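Local atomic coordinates of carbohydrate esterase family 2 (CE2) (Chaetomium olivicolor, PDB entry 4XVH), a protein that probably removes acetyl groups from xylan and related plant cell-wall polysaccharides, joining a GDSL-like esterase domain to a carbohydrate-binding beta sandwich. Residues S162-I167 with D176-M181; V208-G213 with K237-I242; I112-D117 with Y156-W161; R82-Y87 with I119-G124. All blocks are in the same frame, centred on the assembly; numbering follows the deposited sequence.

Contact 1. Residues S162-I167 with D176-M181. With PEU (2,5,8,11,14,17,20,23,26,29,32,35,38,41,44,47,50,53,56,59,62,65,68,71,74,77,80-heptacosaoxadooctacontan-82-ol), chain C.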
loop_
_atom_site.group_PDB
_atom_site.type_symbol
_atom_site.label_atom_id
_atom_site.label_comp_id
_atom_site.label_asym_id
_atom_site.label_seq_id
_atom_site.Cartn_x
_atom_site.Cartn_y
_atom_site.Cartn_z
ATOM N N SER A 162 7.598 1.777 5.033
ATOM C CA SER A 162 8.563 0.732 5.377
ATOM C C SER A 162 9.122 0.932 6.785
ATOM O O SER A 162 9.436 2.060 7.178
ATOM C CB SER A 162 9.701 0.688 4.359
ATOM O OG SER A 162 9.172 0.185 3.138
ATOM N N GLY A 163 9.225 -0.168 7.524
ATOM C CA GLY A 163 9.859 -0.174 8.830
ATOM C C GLY A 163 8.878 0.089 9.951
ATOM O O GLY A 163 9.244 -0.018 11.120
ATOM N N LYS A 164 7.627 0.409 9.600
ATOM C CA LYS A 164 6.665 0.818 10.601
ATOM C C LYS A 164 5.957 -0.359 11.226
ATOM O O LYS A 164 5.726 -1.390 10.595
ATOM C CB LYS A 164 5.640 1.784 10.009
ATOM C CG LYS A 164 6.260 3.095 9.533
ATOM C CD LYS A 164 6.896 3.867 10.702
ATOM C CE LYS A 164 7.254 5.293 10.267
ATOM N NZ LYS A 164 7.839 6.085 11.397
ATOM N N GLY A 165 5.573 -0.182 12.484
ATOM C CA GLY A 165 4.846 -1.211 13.191
ATOM C C GLY A 165 3.501 -0.748 13.738
ATOM O O GLY A 165 3.057 0.377 13.504
ATOM N N LEU A 166 2.858 -1.651 14.465
ATOM C CA LEU A 166 1.628 -1.384 15.180
ATOM C C LEU A 166 1.886 -0.780 16.570
ATOM O O LEU A 166 1.266 0.216 16.934
ATOM C CB LEU A 166 0.843 -2.683 15.321
ATOM C CG LEU A 166 -0.462 -2.677 16.125
ATOM C CD1 LEU A 166 -1.509 -1.764 15.431
ATOM C CD2 LEU A 166 -1.000 -4.099 16.313
ATOM N N ILE A 167 2.756 -1.410 17.365
ATOM C CA ILE A 167 3.096 -0.872 18.689
ATOM C C ILE A 167 4.547 -0.398 18.746
ATOM O O ILE A 167 4.868 0.448 19.547
ATOM C CB ILE A 167 2.863 -1.891 19.835
ATOM C CG1 ILE A 167 3.766 -3.110 19.700
ATOM C CG2 ILE A 167 1.429 -2.344 19.849
ATOM C CD1 ILE A 167 3.732 -3.984 20.938
ATOM N N ASP A 176 13.814 3.855 17.439
ATOM C CA ASP A 176 13.012 4.446 16.372
ATOM C C ASP A 176 11.640 4.873 16.903
ATOM O O ASP A 176 10.582 4.301 16.559
ATOM C CB ASP A 176 12.853 3.484 15.200
ATOM C CG ASP A 176 12.074 4.102 14.046
ATOM O OD1 ASP A 176 11.881 5.344 14.031
ATOM O OD2 ASP A 176 11.649 3.341 13.149
ATOM N N THR A 177 11.689 5.923 17.711
ATOM C CA THR A 177 10.537 6.488 18.371
ATOM C C THR A 177 9.654 7.422 17.517
ATOM O O THR A 177 8.871 8.205 18.039
ATOM C CB THR A 177 11.031 7.213 19.570
ATOM O OG1 THR A 177 9.932 7.812 20.263
ATOM C CG2 THR A 177 12.072 8.199 19.124
ATOM N N SER A 178 9.709 7.272 16.208
ATOM C CA SER A 178 8.864 8.015 15.293
ATOM C C SER A 178 7.422 7.432 15.241
ATOM O O SER A 178 7.149 6.432 15.894
ATOM C CB SER A 178 9.525 7.992 13.911
ATOM O OG SER A 178 9.564 6.662 13.433
ATOM N N PRO A 179 6.498 8.067 14.479
ATOM C CA PRO A 179 5.098 7.599 14.530
ATOM C C PRO A 179 4.924 6.120 14.160
ATOM O O PRO A 179 5.671 5.614 13.310
ATOM C CB PRO A 179 4.399 8.486 13.491
ATOM C CG PRO A 179 5.146 9.818 13.622
ATOM C CD PRO A 179 6.604 9.377 13.798
ATOM N N LEU A 180 3.961 5.461 14.817
ATOM C CA LEU A 180 3.487 4.130 14.431
ATOM C C LEU A 180 2.420 4.213 13.331
ATOM O O LEU A 180 1.932 5.289 13.024
ATOM C CB LEU A 180 2.923 3.407 15.654
ATOM C CG LEU A 180 3.899 3.444 16.840
ATOM C CD1 LEU A 180 3.225 3.025 18.146
ATOM C CD2 LEU A 180 5.127 2.547 16.548
ATOM N N MET A 181 2.081 3.097 12.704
ATOM C CA MET A 181 1.086 3.158 11.622
ATOM C C MET A 181 -0.271 3.769 12.021
ATOM O O MET A 181 -0.853 4.500 11.216
ATOM C CB MET A 181 0.853 1.772 11.009
ATOM C CG MET A 181 1.898 1.391 9.944
ATOM S SD MET A 181 2.442 2.714 8.824
ATOM C CE MET A 181 0.948 3.076 7.899
HETATM C CAA PEU C . 13.609 12.512 1.462
HETATM O OAB PEU C . 14.576 11.611 2.029
HETATM C CAC PEU C . 15.092 12.072 3.339
HETATM C CAD PEU C . 16.169 11.233 4.124
HETATM O OAE PEU C . 17.410 11.059 3.397
HETATM C CAF PEU C . 17.273 10.292 2.159
HETATM C CAG PEU C . 17.041 8.772 2.171
HETATM O OAH PEU C . 15.924 8.255 2.912
HETATM C CAI PEU C . 15.754 6.831 2.667
HETATM C CAJ PEU C . 14.763 6.173 3.635
HETATM O OAK PEU C . 14.588 4.767 3.318
HETATM C CAL PEU C . 14.036 4.084 4.463
HETATM C CAM PEU C . 13.821 2.590 4.252
HETATM O OAN PEU C . 13.512 2.116 5.579
HETATM C CAO PEU C . 13.373 0.681 5.681
HETATM C CAP PEU C . 13.621 0.553 7.170
HETATM O OAQ PEU C . 13.643 -0.659 7.964
HETATM C CAR PEU C . 14.521 -1.752 7.550
HETATM C CAS PEU C . 14.138 -2.689 6.376
HETATM O OAT PEU C . 12.912 -3.488 6.616
HETATM C CAU PEU C . 11.672 -2.739 6.797
HETATM C CAV PEU C . 10.472 -3.672 7.065
HETATM O OAW PEU C . 9.179 -3.036 7.225
#
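Lys164 and Met181 bring the polar and the apolar halves of this contact together. Among the polar contacts, the long lysine chain turns at chi2 (-62°) and runs out to the loop before helix 181-184, where NZ donates to Pro179 O at 2.9 Å, in the plane of the carbonyl. Ser178 OG is 2.7 Å from the same Lys164 NZ and itself gives a hydrogen bond to Asp176 OD1. At 4.9 Å, Lys164 NZ and Asp176 OD1 may attract weakly, though Asp176 is poorly ordered. Between backbones, Met181 N donates to Gly165 O at 3.0 Å with an almost straight N-H...O angle of 172°. Leu180 is the N-cap, so this bond occupies one of the amides that a helix start cannot pair internally. Packing completes the set: Met181 SD lies 3.5 Å from Lys164 CB, the side chains crossing at about a right angle, and Leu180 CD1 abuts a backbone carbonyl, 3.4 Å from Ile167 O. At the ligand end, Gly163, whose positive phi of 91° suits a residue without a side chain, gives its N-H to PEU OAW at 2.9 Å. Asn215 ND2 also binds this polyether, an arrangement consistent with the oxyanion hole of SGNH hydrolases.

Contact 2. Residues V208-G213 with K237-I242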
loop_
_atom_site.group_PDB
_atom_site.type_symbol
_atom_site.label_atom_id
_atom_site.label_comp_id
_atom_site.label_asym_id
_atom_site.label_seq_id
_atom_site.Cartn_x
_atom_site.Cartn_y
_atom_site.Cartn_z
ATOM N N VAL A 208 -11.059 -3.570 4.852
ATOM C CA VAL A 208 -9.841 -2.975 5.360
ATOM C C VAL A 208 -8.873 -4.096 5.675
ATOM O O VAL A 208 -9.180 -4.995 6.488
ATOM C CB VAL A 208 -10.083 -2.142 6.611
ATOM C CG1 VAL A 208 -8.735 -1.697 7.249
ATOM C CG2 VAL A 208 -10.964 -0.928 6.268
ATOM N N VAL A 209 -7.726 -4.035 5.001
ATOM C CA VAL A 209 -6.682 -5.048 5.089
ATOM C C VAL A 209 -5.545 -4.523 5.953
ATOM O O VAL A 209 -5.051 -3.410 5.725
ATOM C CB VAL A 209 -6.126 -5.423 3.704
ATOM C CG1 VAL A 209 -5.000 -6.467 3.867
ATOM C CG2 VAL A 209 -7.266 -5.954 2.795
ATOM N N ILE A 210 -5.178 -5.272 6.984
ATOM C CA ILE A 210 -4.095 -4.805 7.844
ATOM C C ILE A 210 -3.010 -5.857 7.927
ATOM O O ILE A 210 -3.286 -6.979 8.330
ATOM C CB ILE A 210 -4.589 -4.475 9.259
ATOM C CG1 ILE A 210 -5.676 -3.389 9.189
ATOM C CG2 ILE A 210 -3.392 -4.058 10.141
ATOM C CD1 ILE A 210 -6.431 -3.192 10.466
ATOM N N ASN A 211 -1.778 -5.468 7.586
ATOM C CA ASN A 211 -0.633 -6.365 7.644
ATOM C C ASN A 211 0.520 -5.708 8.412
ATOM O O ASN A 211 1.367 -5.018 7.834
ATOM C CB ASN A 211 -0.214 -6.726 6.219
ATOM C CG ASN A 211 0.939 -7.723 6.160
ATOM O OD1 ASN A 211 1.681 -7.933 7.122
ATOM N ND2 ASN A 211 1.115 -8.308 4.985
ATOM N N LEU A 212 0.540 -5.929 9.720
ATOM C CA LEU A 212 1.524 -5.302 10.586
ATOM C C LEU A 212 2.002 -6.292 11.640
ATOM O O LEU A 212 1.205 -7.115 12.139
ATOM C CB LEU A 212 0.924 -4.083 11.288
ATOM C CG LEU A 212 0.584 -2.887 10.411
ATOM C CD1 LEU A 212 -0.250 -1.921 11.257
ATOM C CD2 LEU A 212 1.889 -2.214 9.950
ATOM N N GLY A 213 3.281 -6.205 11.991
ATOM C CA GLY A 213 3.830 -7.076 13.028
ATOM C C GLY A 213 5.222 -7.563 12.666
ATOM O O GLY A 213 5.976 -7.983 13.531
ATOM N N LYS A 237 -7.636 -2.413 19.269
ATOM C CA LYS A 237 -7.878 -0.980 19.356
ATOM C C LYS A 237 -7.777 -0.259 17.989
ATOM O O LYS A 237 -8.567 0.645 17.690
ATOM C CB LYS A 237 -6.895 -0.376 20.368
ATOM C CG LYS A 237 -7.062 1.112 20.611
ATOM C CD LYS A 237 -8.448 1.430 21.186
ATOM C CE LYS A 237 -8.492 2.862 21.752
ATOM N NZ LYS A 237 -7.780 3.802 20.815
ATOM N N PHE A 238 -6.802 -0.662 17.167
ATOM C CA PHE A 238 -6.597 -0.048 15.856
ATOM C C PHE A 238 -7.844 -0.294 14.970
ATOM O O PHE A 238 -8.374 0.623 14.357
ATOM C CB PHE A 238 -5.332 -0.603 15.182
ATOM C CG PHE A 238 -4.957 0.103 13.892
ATOM C CD1 PHE A 238 -5.321 1.427 13.679
ATOM C CD2 PHE A 238 -4.252 -0.560 12.902
ATOM C CE1 PHE A 238 -4.995 2.085 12.482
ATOM C CE2 PHE A 238 -3.912 0.082 11.713
ATOM C CZ PHE A 238 -4.299 1.433 11.511
ATOM N N VAL A 239 -8.316 -1.528 14.942
ATOM C CA VAL A 239 -9.532 -1.818 14.215
ATOM C C VAL A 239 -10.717 -1.029 14.793
ATOM O O VAL A 239 -11.489 -0.412 14.044
ATOM C CB VAL A 239 -9.817 -3.331 14.217
ATOM C CG1 VAL A 239 -11.221 -3.608 13.708
ATOM C CG2 VAL A 239 -8.747 -4.065 13.333
ATOM N N GLN A 240 -10.859 -1.007 16.118
ATOM C CA GLN A 240 -11.954 -0.259 16.702
ATOM C C GLN A 240 -11.844 1.215 16.294
ATOM O O GLN A 240 -12.852 1.847 15.962
ATOM C CB GLN A 240 -11.963 -0.426 18.219
ATOM C CG GLN A 240 -12.432 -1.809 18.648
ATOM C CD GLN A 240 -12.213 -2.089 20.122
ATOM O OE1 GLN A 240 -11.432 -1.417 20.787
ATOM N NE2 GLN A 240 -12.913 -3.083 20.640
ATOM N N ASP A 241 -10.622 1.756 16.283
ATOM C CA ASP A 241 -10.427 3.152 15.878
ATOM C C ASP A 241 -10.836 3.369 14.404
ATOM O O ASP A 241 -11.463 4.389 14.072
ATOM C CB ASP A 241 -8.977 3.591 16.091
ATOM C CG ASP A 241 -8.623 3.756 17.563
ATOM O OD1 ASP A 241 -9.538 3.833 18.412
ATOM O OD2 ASP A 241 -7.424 3.809 17.866
ATOM N N ILE A 242 -10.523 2.415 13.528
ATOM C CA ILE A 242 -10.927 2.555 12.123
ATOM C C ILE A 242 -12.456 2.444 11.984
ATOM O O ILE A 242 -13.079 3.114 11.144
ATOM C CB ILE A 242 -10.221 1.498 11.222
ATOM C CG1 ILE A 242 -8.704 1.666 11.342
ATOM C CG2 ILE A 242 -10.668 1.613 9.747
ATOM C CD1 ILE A 242 -7.927 0.569 10.643
#
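Ile210 CD1 is the central methyl of this contact, set among three side chains of helix 237-242. It comes within 3.8 Å of Val239 CG2, and Ile210 CD1 also meets Ile242 CD1 at 4.1 Å, the two isoleucines reaching toward each other tip to tip. Ile242 CD1 has two further neighbours: Val208 CG1, again end to end, and one face of the Phe238 ring, which it overlies 3.7 Å above the plane and toward the rim. Farther along, Leu212 CD1 approaches Phe238 CE2 at 4.2 Å, the leucine crossing the aromatic side chain at about a right angle. Val208, Ile210 and Leu212 are every second residue, so all three point at the helix, whose Phe238 and Ile242 point back at the strand, with Val239 flanking them; branched aliphatics fill such a seam without needing polar partners. Strand 207-211, helix 228-243 and the adjacent parallel strand 250-254 form a beta-alpha-beta crossover of the Rossmann-like sheet, and the axes of strand 208-211 and helix 237-242 run nearly antiparallel, at 154°. Beyond this shell, Phe251 packs on Val208, Val239 and Ile242, and Ile115 of strand 111-116 on Phe238 and Ile242.

Contact 3. Residues I112-D117 with Y156-W161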
loop_
_atom_site.group_PDB
_atom_site.type_symbol
_atom_site.label_atom_id
_atom_site.label_comp_id
_atom_site.label_asym_id
_atom_site.label_seq_id
_atom_site.Cartn_x
_atom_site.Cartn_y
_atom_site.Cartn_z
ATOM N N ILE A 112 -11.341 -0.607 -1.080
ATOM C CA ILE A 112 -10.554 -1.360 -0.105
ATOM C C ILE A 112 -9.367 -0.542 0.429
ATOM O O ILE A 112 -8.584 -0.002 -0.361
ATOM C CB ILE A 112 -10.018 -2.669 -0.760
ATOM C CG1 ILE A 112 -11.178 -3.585 -1.207
ATOM C CG2 ILE A 112 -9.087 -3.401 0.160
ATOM C CD1 ILE A 112 -10.682 -4.892 -1.881
ATOM N N ASP A 113 -9.211 -0.480 1.747
ATOM C CA ASP A 113 -7.988 0.073 2.343
ATOM C C ASP A 113 -6.982 -1.050 2.598
ATOM O O ASP A 113 -7.353 -2.135 3.060
ATOM C CB ASP A 113 -8.271 0.776 3.671
ATOM C CG ASP A 113 -8.682 2.239 3.493
ATOM O OD1 ASP A 113 -8.957 2.639 2.342
ATOM O OD2 ASP A 113 -8.755 2.980 4.504
ATOM N N ILE A 114 -5.707 -0.773 2.331
ATOM C CA ILE A 114 -4.653 -1.724 2.646
ATOM C C ILE A 114 -3.603 -1.041 3.506
ATOM O O ILE A 114 -2.971 -0.100 3.062
ATOM C CB ILE A 114 -4.005 -2.252 1.376
ATOM C CG1 ILE A 114 -5.109 -2.584 0.339
ATOM C CG2 ILE A 114 -3.114 -3.450 1.708
ATOM C CD1 ILE A 114 -4.700 -2.399 -1.093
ATOM N N ILE A 115 -3.430 -1.503 4.739
ATOM C CA ILE A 115 -2.603 -0.778 5.702
ATOM C C ILE A 115 -1.444 -1.668 6.134
ATOM O O ILE A 115 -1.687 -2.803 6.536
ATOM C CB ILE A 115 -3.408 -0.376 6.947
ATOM C CG1 ILE A 115 -4.657 0.439 6.548
ATOM C CG2 ILE A 115 -2.496 0.391 7.938
ATOM C CD1 ILE A 115 -5.754 0.492 7.654
ATOM N N GLY A 116 -0.205 -1.169 6.070
ATOM C CA GLY A 116 0.900 -2.008 6.483
ATOM C C GLY A 116 2.266 -1.374 6.442
ATOM O O GLY A 116 2.415 -0.142 6.577
ATOM N N ASP A 117 3.274 -2.227 6.263
ATOM C CA ASP A 117 4.654 -1.781 6.296
ATOM C C ASP A 117 5.311 -1.979 4.922
ATOM O O ASP A 117 4.657 -1.862 3.893
ATOM C CB ASP A 117 5.420 -2.548 7.372
ATOM C CG ASP A 117 5.272 -4.074 7.239
ATOM O OD1 ASP A 117 5.106 -4.591 6.115
ATOM O OD2 ASP A 117 5.322 -4.765 8.276
ATOM N N TYR A 156 -8.750 1.194 -4.452
ATOM C CA TYR A 156 -8.072 0.905 -3.200
ATOM C C TYR A 156 -7.306 2.146 -2.725
ATOM O O TYR A 156 -7.120 3.124 -3.475
ATOM C CB TYR A 156 -7.130 -0.307 -3.342
ATOM C CG TYR A 156 -6.122 -0.138 -4.457
ATOM C CD1 TYR A 156 -4.907 0.495 -4.225
ATOM C CD2 TYR A 156 -6.386 -0.608 -5.749
ATOM C CE1 TYR A 156 -3.974 0.655 -5.232
ATOM C CE2 TYR A 156 -5.454 -0.443 -6.767
ATOM C CZ TYR A 156 -4.248 0.180 -6.488
ATOM O OH TYR A 156 -3.303 0.359 -7.463
ATOM N N SER A 157 -6.914 2.096 -1.465
ATOM C CA SER A 157 -6.061 3.090 -0.855
ATOM C C SER A 157 -5.027 2.360 -0.021
ATOM O O SER A 157 -5.385 1.616 0.901
ATOM C CB SER A 157 -6.861 4.047 0.030
ATOM O OG SER A 157 -5.985 4.975 0.618
ATOM N N VAL A 158 -3.757 2.538 -0.389
ATOM C CA VAL A 158 -2.651 1.966 0.362
ATOM C C VAL A 158 -2.119 3.016 1.327
ATOM O O VAL A 158 -1.770 4.127 0.916
ATOM C CB VAL A 158 -1.499 1.507 -0.565
ATOM C CG1 VAL A 158 -0.304 1.014 0.258
ATOM C CG2 VAL A 158 -1.982 0.399 -1.508
ATOM N N VAL A 159 -2.082 2.663 2.603
ATOM C CA VAL A 159 -1.459 3.493 3.612
ATOM C C VAL A 159 -0.395 2.655 4.270
ATOM O O VAL A 159 -0.703 1.819 5.116
ATOM C CB VAL A 159 -2.457 3.999 4.662
ATOM C CG1 VAL A 159 -1.730 4.928 5.643
ATOM C CG2 VAL A 159 -3.562 4.775 3.974
ATOM N N ALA A 160 0.856 2.867 3.873
ATOM C CA ALA A 160 1.933 1.969 4.299
ATOM C C ALA A 160 3.254 2.671 4.267
ATOM O O ALA A 160 3.442 3.588 3.471
ATOM C CB ALA A 160 1.975 0.745 3.419
ATOM N N TRP A 161 4.186 2.241 5.122
ATOM C CA TRP A 161 5.453 2.951 5.264
ATOM C C TRP A 161 6.475 1.899 5.733
ATOM O O TRP A 161 6.216 1.194 6.699
ATOM C CB TRP A 161 5.307 4.102 6.282
ATOM C CG TRP A 161 6.486 5.008 6.449
ATOM C CD1 TRP A 161 7.800 4.650 6.625
ATOM C CD2 TRP A 161 6.454 6.448 6.477
ATOM N NE1 TRP A 161 8.588 5.793 6.741
ATOM C CE2 TRP A 161 7.781 6.901 6.656
ATOM C CE3 TRP A 161 5.429 7.398 6.354
ATOM C CZ2 TRP A 161 8.105 8.266 6.726
ATOM C CZ3 TRP A 161 5.753 8.753 6.433
ATOM C CH2 TRP A 161 7.075 9.171 6.615
#
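Ile114 lies between Tyr156 and Val158 of the neighbouring strand, its CD1 3.9 Å from Tyr156 CB and equally far from Val158 CG2. The isoleucine is slanted against both, and the end of Tyr156 leads away because chi1 of 55° sets CG between backbone N and carbonyl carbon. These three share one face of the sheet with Ile112 and Ala160. On the reverse face Asp113 OD1 approaches Ser157 CB at 3.4 Å; OD1 and OD2 of the buried Asp113 are satisfied by Trp203 NE1 and Tyr185 OH respectively. Branched Ile115 and Val159, suited to extended backbone, continue that face. The parallel strands pair Ile112 with Tyr156 through Gly116 with Ala160 by alternating bonds, among them Ile114 N to Ser157 O at 2.8 Å and Val159 N to Ile114 O at 2.9 Å. Toward the C-terminal end the Trp161 N to Gly116 O bond is weak, at 3.3 Å. There Asp117 OD1, at the N-cap, accepts from Ile119 N. Small Gly116 and Ala160 admit that helix closely: Thr120 and Val121 touch Ala160. Helix 144-151 packs on Ile114 and Tyr156. Strand 207-211 pairs with the other side of strand 111-116, and strand 155-160 is outermost in this chain's sheet.

Contact 4. Residues R82-Y87 with I119-G124. With PEU (2,5,8,11,14,17,20,23,26,29,32,35,38,41,44,47,50,53,56,59,62,65,68,71,74,77,80-heptacosaoxadooctacontan-82-ol), chain C.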
loop_
_atom_site.group_PDB
_atom_site.type_symbol
_atom_site.label_atom_id
_atom_site.label_comp_id
_atom_site.label_asym_id
_atom_site.label_seq_id
_atom_site.Cartn_x
_atom_site.Cartn_y
_atom_site.Cartn_z
ATOM N N ARG A 82 4.646 3.774 -7.594
ATOM C CA ARG A 82 5.176 2.469 -7.208
ATOM C C ARG A 82 5.786 2.505 -5.798
ATOM O O ARG A 82 5.875 1.469 -5.124
ATOM C CB ARG A 82 6.283 2.037 -8.193
ATOM C CG ARG A 82 5.819 1.790 -9.619
ATOM C CD ARG A 82 6.967 1.916 -10.591
ATOM N NE ARG A 82 8.064 0.978 -10.346
ATOM C CZ ARG A 82 8.095 -0.289 -10.789
ATOM N NH1 ARG A 82 7.096 -0.791 -11.514
ATOM N NH2 ARG A 82 9.159 -1.060 -10.537
ATOM N N SER A 83 6.264 3.691 -5.400
ATOM C CA SER A 83 7.159 3.836 -4.258
ATOM C C SER A 83 6.525 4.578 -3.092
ATOM O O SER A 83 5.326 4.897 -3.122
ATOM C CB SER A 83 8.452 4.563 -4.688
ATOM O OG SER A 83 8.151 5.820 -5.278
ATOM N N GLU A 84 7.324 4.898 -2.075
ATOM C CA GLU A 84 6.748 5.305 -0.786
ATOM C C GLU A 84 7.291 6.650 -0.282
ATOM O O GLU A 84 8.323 7.128 -0.753
ATOM C CB GLU A 84 7.013 4.207 0.258
ATOM C CG GLU A 84 8.515 4.121 0.633
ATOM C CD GLU A 84 8.781 3.051 1.681
ATOM O OE1 GLU A 84 8.294 3.217 2.835
ATOM O OE2 GLU A 84 9.449 2.045 1.333
ATOM N N PRO A 85 6.600 7.258 0.685
ATOM C CA PRO A 85 6.995 8.597 1.131
ATOM C C PRO A 85 8.420 8.684 1.662
ATOM O O PRO A 85 9.046 9.738 1.527
ATOM C CB PRO A 85 5.995 8.917 2.255
ATOM C CG PRO A 85 5.000 7.831 2.269
ATOM C CD PRO A 85 5.279 6.854 1.195
ATOM N N ALA A 86 8.927 7.594 2.225
ATOM C CA ALA A 86 10.242 7.636 2.852
ATOM C C ALA A 86 11.323 8.010 1.843
ATOM O O ALA A 86 12.339 8.565 2.228
ATOM C CB ALA A 86 10.593 6.289 3.502
ATOM N N TYR A 87 11.102 7.695 0.563
ATOM C CA TYR A 87 12.109 7.965 -0.467
ATOM C C TYR A 87 11.877 9.313 -1.152
ATOM O O TYR A 87 12.814 9.924 -1.657
ATOM C CB TYR A 87 12.135 6.846 -1.516
ATOM C CG TYR A 87 12.825 5.582 -1.034
ATOM C CD1 TYR A 87 14.212 5.446 -1.103
ATOM C CD2 TYR A 87 12.088 4.536 -0.470
ATOM C CE1 TYR A 87 14.840 4.297 -0.641
ATOM C CE2 TYR A 87 12.719 3.373 -0.010
ATOM C CZ TYR A 87 14.091 3.263 -0.099
ATOM O OH TYR A 87 14.693 2.104 0.372
ATOM N N ILE A 119 6.108 -4.540 3.330
ATOM C CA ILE A 119 5.504 -5.605 2.527
ATOM C C ILE A 119 4.303 -5.052 1.734
ATOM O O ILE A 119 4.082 -5.387 0.541
ATOM C CB ILE A 119 5.076 -6.782 3.428
ATOM C CG1 ILE A 119 6.317 -7.308 4.177
ATOM C CG2 ILE A 119 4.394 -7.902 2.609
ATOM C CD1 ILE A 119 5.969 -8.313 5.293
ATOM N N THR A 120 3.559 -4.164 2.380
ATOM C CA THR A 120 2.395 -3.554 1.761
ATOM C C THR A 120 2.796 -2.442 0.803
ATOM O O THR A 120 2.134 -2.215 -0.216
ATOM C CB THR A 120 1.448 -3.060 2.870
ATOM O OG1 THR A 120 1.052 -4.212 3.623
ATOM C CG2 THR A 120 0.250 -2.330 2.341
ATOM N N VAL A 121 3.906 -1.775 1.104
ATOM C CA VAL A 121 4.478 -0.836 0.151
ATOM C C VAL A 121 4.841 -1.534 -1.154
ATOM O O VAL A 121 4.510 -1.057 -2.238
ATOM C CB VAL A 121 5.765 -0.179 0.696
ATOM C CG1 VAL A 121 6.503 0.552 -0.441
ATOM C CG2 VAL A 121 5.442 0.779 1.859
ATOM N N GLY A 122 5.513 -2.681 -1.029
ATOM C CA GLY A 122 6.162 -3.289 -2.172
ATOM C C GLY A 122 7.657 -3.051 -2.205
ATOM O O GLY A 122 8.252 -3.023 -3.263
ATOM N N TYR A 123 8.241 -2.863 -1.027
ATOM C CA TYR A 123 9.697 -2.763 -0.840
ATOM C C TYR A 123 10.437 -3.862 -1.591
ATOM O O TYR A 123 10.144 -5.046 -1.385
ATOM C CB TYR A 123 9.990 -2.861 0.668
ATOM C CG TYR A 123 11.420 -2.646 1.110
ATOM C CD1 TYR A 123 12.387 -3.634 0.904
ATOM C CD2 TYR A 123 11.793 -1.472 1.766
ATOM C CE1 TYR A 123 13.687 -3.457 1.312
ATOM C CE2 TYR A 123 13.102 -1.276 2.198
ATOM C CZ TYR A 123 14.048 -2.272 1.963
ATOM O OH TYR A 123 15.354 -2.106 2.364
ATOM N N GLY A 124 11.412 -3.510 -2.431
ATOM C CA GLY A 124 12.308 -4.534 -2.976
ATOM C C GLY A 124 11.690 -5.541 -3.938
ATOM O O GLY A 124 12.359 -6.494 -4.368
HETATM C CAA PEU C . 13.609 12.512 1.462
HETATM O OAB PEU C . 14.576 11.611 2.029
HETATM C CAC PEU C . 15.092 12.072 3.339
HETATM C CAD PEU C . 16.169 11.233 4.124
HETATM O OAE PEU C . 17.410 11.059 3.397
HETATM C CAF PEU C . 17.273 10.292 2.159
HETATM C CAG PEU C . 17.041 8.772 2.171
HETATM O OAH PEU C . 15.924 8.255 2.912
HETATM C CAI PEU C . 15.754 6.831 2.667
HETATM C CAJ PEU C . 14.763 6.173 3.635
HETATM O OAK PEU C . 14.588 4.767 3.318
HETATM C CAL PEU C . 14.036 4.084 4.463
HETATM C CAM PEU C . 13.821 2.590 4.252
HETATM O OAN PEU C . 13.512 2.116 5.579
HETATM C CAO PEU C . 13.373 0.681 5.681
HETATM C CAP PEU C . 13.621 0.553 7.170
HETATM O OAQ PEU C . 13.643 -0.659 7.964
HETATM C CAR PEU C . 14.521 -1.752 7.550
HETATM C CAS PEU C . 14.138 -2.689 6.376
HETATM O OAT PEU C . 12.912 -3.488 6.616
HETATM C CAU PEU C . 11.672 -2.739 6.797
HETATM C CAV PEU C . 10.472 -3.672 7.065
HETATM O OAW PEU C . 9.179 -3.036 7.225
#
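Tyr87 and Tyr123 meet where the hydroxyl of one nears the ring of the other, Tyr87 OH lying 4.2 Å from Tyr123 CE2. One face of the Tyr87 ring carries PEU OAK, 3.8 Å above the plane and toward the rim, and Glu84 CG lies in plane at its edge. The edge of the Tyr123 ring faces Glu84 OE2, which is 4.2 Å from its CD2, while PEU CAO approaches obliquely. The aromatic rings thus line a ligand pocket at the junction of two domains: loop 82-87 belongs to the N-terminal beta sandwich, and 119-124 follows the GDS motif of the esterase domain. His306, also of the pocket, meets the Tyr123 ring with planes about 30° apart. Both hydroxyls have partners, Asn133 for Tyr87 and Asp304 for Tyr123. Glu84 extends straight beyond CG (chi2 179°) and crosses Val121 at about a right angle, which brings its buried carboxylate to Ser162 OG for a hydrogen bond. Arg82 salt-bridges Asp126 across the junction and Asp45 within its own domain. The helix ends at Gly122, whose positive phi of 102° is easy for glycine. Both valine methyls touch the glutamate, Val121 CG1 3.7 Å from Glu84 OE2 and Val121 CG2 3.9 Å from Glu84 OE1.

In the fold
Contacts 1, 2 and 3 lie wholly in the esterase domain, whereas contact 4 joins it to the N-terminal beta sandwich. Along the chain the segments of contacts 3 and 4 alternate; contact 1 follows them and contact 2 comes last. Contacts 2 and 3 share the parallel sheet, their centres about 10 Å apart, with strands 111-116 and 207-211 side by side. Contact 1 lies in the loop after strand 155-160, its centre about 14 Å from each of the others; Met181 packs on Leu212 and on Val159. Contacts 2 and 4 are farthest apart, about 19 Å between centres. Contacts 1 and 4 both touch the bound polyether, so the ligand pocket is built from both domains.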